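PDB 2W40: glycerol kinase, putative from Plasmodium falciparum, which probably catalyses the ATP-dependent phosphorylation of glycerol to sn-glycerol 3-phosphate, the entry step of glycerol degradation, as a member of the FGGY kinase family. Local coordinates for residues C[139-144]-C[189-194]. Residues are numbered along the deposited sequence; the frame is centred on the assembly and turned at random.
Sequences SAFKIL and RTLLMD
The methyl of Ala140, in the first turn of helix 140-149, faces the loop 189-194 and lies against Leu191, CB to CB 3.5 Å. A side chain of one carbon suits this place, for it lets the loop backbone come close: Thr190 O stands 3.1 Å from Ala140 CB and 2.9 Å from Ala140 N. One residue earlier, Ser139 N gives a weak hydrogen bond to Arg189 O (3.3 Å). Leu191 CD1 lies near the plane of the Phe141 ring, at its edge, 4.4 Å from Phe141 CD2, while Phe134 and Phe208 pack edge-to-face with the same ring. Leu192 and Ile143 meet tip to tip, CD1 to CD1 at 4.0 Å, and the other branch of Leu192, CD2, reaches Ala140 CB. With chi1 at 66°, the Thr190 hydroxyl turns back over its own backbone, and OG1 accepts from Leu192 N (3.0 Å, 153° at the hydrogen) in an ST turn; it is also hydrogen-bonded to Ala187 O. The small hydroxyl of Ser139 is buried but bonded to Glu86 O and Asn166 ND2. The guanidinium group of Arg189 is engaged elsewhere, in salt bridges with Glu86 and Glu308, near the bound glycerol. Within the N-terminal FGGY domain, of the sugar kinase/HSP70/actin superfamily, a helix start thus packs on a loop bordering the glycerol pocket.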
loop_
_atom_site.group_PDB
_atom_site.type_symbol
_atom_site.label_atom_id
_atom_site.label_comp_id
_atom_site.label_asym_id
_atom_site.label_seq_id
_atom_site.Cartn_x
_atom_site.Cartn_y
_atom_site.Cartn_z
ATOM N N SER C 139 -3.453 19.572 22.898
ATOM C CA SER C 139 -3.300 18.738 24.107
ATOM C C SER C 139 -4.653 18.418 24.775
ATOM O O SER C 139 -4.777 17.342 25.407
ATOM C CB SER C 139 -2.432 19.440 25.151
ATOM O OG SER C 139 -1.186 19.783 24.615
ATOM N N ALA C 140 -5.591 19.370 24.678
ATOM C CA ALA C 140 -6.770 19.378 25.606
ATOM C C ALA C 140 -7.565 18.054 25.550
ATOM O O ALA C 140 -7.924 17.515 26.602
ATOM C CB ALA C 140 -7.721 20.507 25.298
ATOM N N PHE C 141 -7.856 17.561 24.359
ATOM C CA PHE C 141 -8.682 16.298 24.334
ATOM C C PHE C 141 -7.944 15.088 24.814
ATOM O O PHE C 141 -8.553 14.166 25.349
ATOM C CB PHE C 141 -9.277 16.005 22.949
ATOM C CG PHE C 141 -10.498 16.838 22.631
ATOM C CD1 PHE C 141 -11.748 16.367 22.985
ATOM C CD2 PHE C 141 -10.407 18.056 22.001
ATOM C CE1 PHE C 141 -12.915 17.081 22.749
ATOM C CE2 PHE C 141 -11.573 18.778 21.750
ATOM C CZ PHE C 141 -12.837 18.275 22.135
ATOM N N LYS C 142 -6.619 15.110 24.691
ATOM C CA LYS C 142 -5.769 14.060 25.334
ATOM C C LYS C 142 -5.813 14.129 26.855
ATOM O O LYS C 142 -5.882 13.089 27.532
ATOM C CB LYS C 142 -4.381 14.204 24.755
ATOM C CG LYS C 142 -4.542 13.801 23.320
ATOM C CD LYS C 142 -4.187 14.873 22.423
ATOM C CE LYS C 142 -2.869 14.739 21.813
ATOM N NZ LYS C 142 -3.028 14.429 20.403
ATOM N N ILE C 143 -5.824 15.329 27.387
ATOM C CA ILE C 143 -5.873 15.482 28.802
ATOM C C ILE C 143 -7.256 14.934 29.245
ATOM O O ILE C 143 -7.370 14.242 30.255
ATOM C CB ILE C 143 -5.755 16.961 29.155
ATOM C CG1 ILE C 143 -4.295 17.512 28.849
ATOM C CG2 ILE C 143 -6.124 17.212 30.636
ATOM C CD1 ILE C 143 -4.177 19.122 28.739
ATOM N N LEU C 144 -8.321 15.383 28.543
ATOM C CA LEU C 144 -9.664 14.909 28.825
ATOM C C LEU C 144 -9.762 13.383 28.795
ATOM O O LEU C 144 -10.325 12.735 29.710
ATOM C CB LEU C 144 -10.662 15.528 27.906
ATOM C CG LEU C 144 -12.164 15.108 28.115
ATOM C CD1 LEU C 144 -12.674 15.417 29.512
ATOM C CD2 LEU C 144 -13.024 15.789 27.007
ATOM N N ARG C 189 -0.691 25.772 22.185
ATOM C CA ARG C 189 -0.870 24.502 21.512
ATOM C C ARG C 189 -1.726 23.521 22.321
ATOM O O ARG C 189 -1.836 22.323 22.031
ATOM C CB ARG C 189 0.451 23.870 21.184
ATOM C CG ARG C 189 1.388 24.813 20.480
ATOM C CD ARG C 189 0.818 25.449 19.235
ATOM N NE ARG C 189 0.580 24.457 18.167
ATOM C CZ ARG C 189 0.456 24.693 16.868
ATOM N NH1 ARG C 189 0.413 25.942 16.380
ATOM N NH2 ARG C 189 0.377 23.684 16.015
ATOM N N THR C 190 -2.270 24.054 23.394
ATOM C CA THR C 190 -2.959 23.193 24.391
ATOM C C THR C 190 -4.511 23.166 24.256
ATOM O O THR C 190 -5.148 22.195 24.784
ATOM C CB THR C 190 -2.610 23.686 25.843
ATOM O OG1 THR C 190 -3.161 24.989 26.034
ATOM C CG2 THR C 190 -1.119 23.563 26.236
ATOM N N LEU C 191 -5.086 24.211 23.631
ATOM C CA LEU C 191 -6.539 24.433 23.531
ATOM C C LEU C 191 -7.092 24.990 24.872
ATOM O O LEU C 191 -8.294 25.028 25.080
ATOM C CB LEU C 191 -7.300 23.213 23.058
ATOM C CG LEU C 191 -7.940 23.246 21.687
ATOM C CD1 LEU C 191 -8.421 21.841 21.152
ATOM C CD2 LEU C 191 -9.013 24.201 21.743
ATOM N N LEU C 192 -6.153 25.345 25.808
ATOM C CA LEU C 192 -6.483 25.871 27.137
ATOM C C LEU C 192 -6.142 27.356 27.354
ATOM O O LEU C 192 -6.530 27.906 28.401
ATOM C CB LEU C 192 -5.869 25.067 28.261
ATOM C CG LEU C 192 -6.112 23.592 28.189
ATOM C CD1 LEU C 192 -5.242 22.965 29.290
ATOM C CD2 LEU C 192 -7.613 23.286 28.321
ATOM N N MET C 193 -5.352 27.965 26.435
ATOM C CA MET C 193 -4.914 29.321 26.643
ATOM C C MET C 193 -5.799 30.268 25.812
ATOM O O MET C 193 -6.092 29.957 24.659
ATOM C CB MET C 193 -3.487 29.465 26.164
ATOM C CG MET C 193 -2.854 30.781 26.595
ATOM S SD MET C 193 -1.241 31.119 25.834
ATOM C CE MET C 193 -1.750 31.724 24.181
ATOM N N ASP C 194 -6.080 31.443 26.355
ATOM C CA ASP C 194 -6.718 32.561 25.666
ATOM C C ASP C 194 -5.648 33.169 24.732
ATOM O O ASP C 194 -4.601 33.655 25.214
ATOM C CB ASP C 194 -7.217 33.574 26.644
ATOM C CG ASP C 194 -8.008 34.723 25.929
ATOM O OD1 ASP C 194 -7.554 35.265 24.902
ATOM O OD2 ASP C 194 -9.093 35.116 26.469
#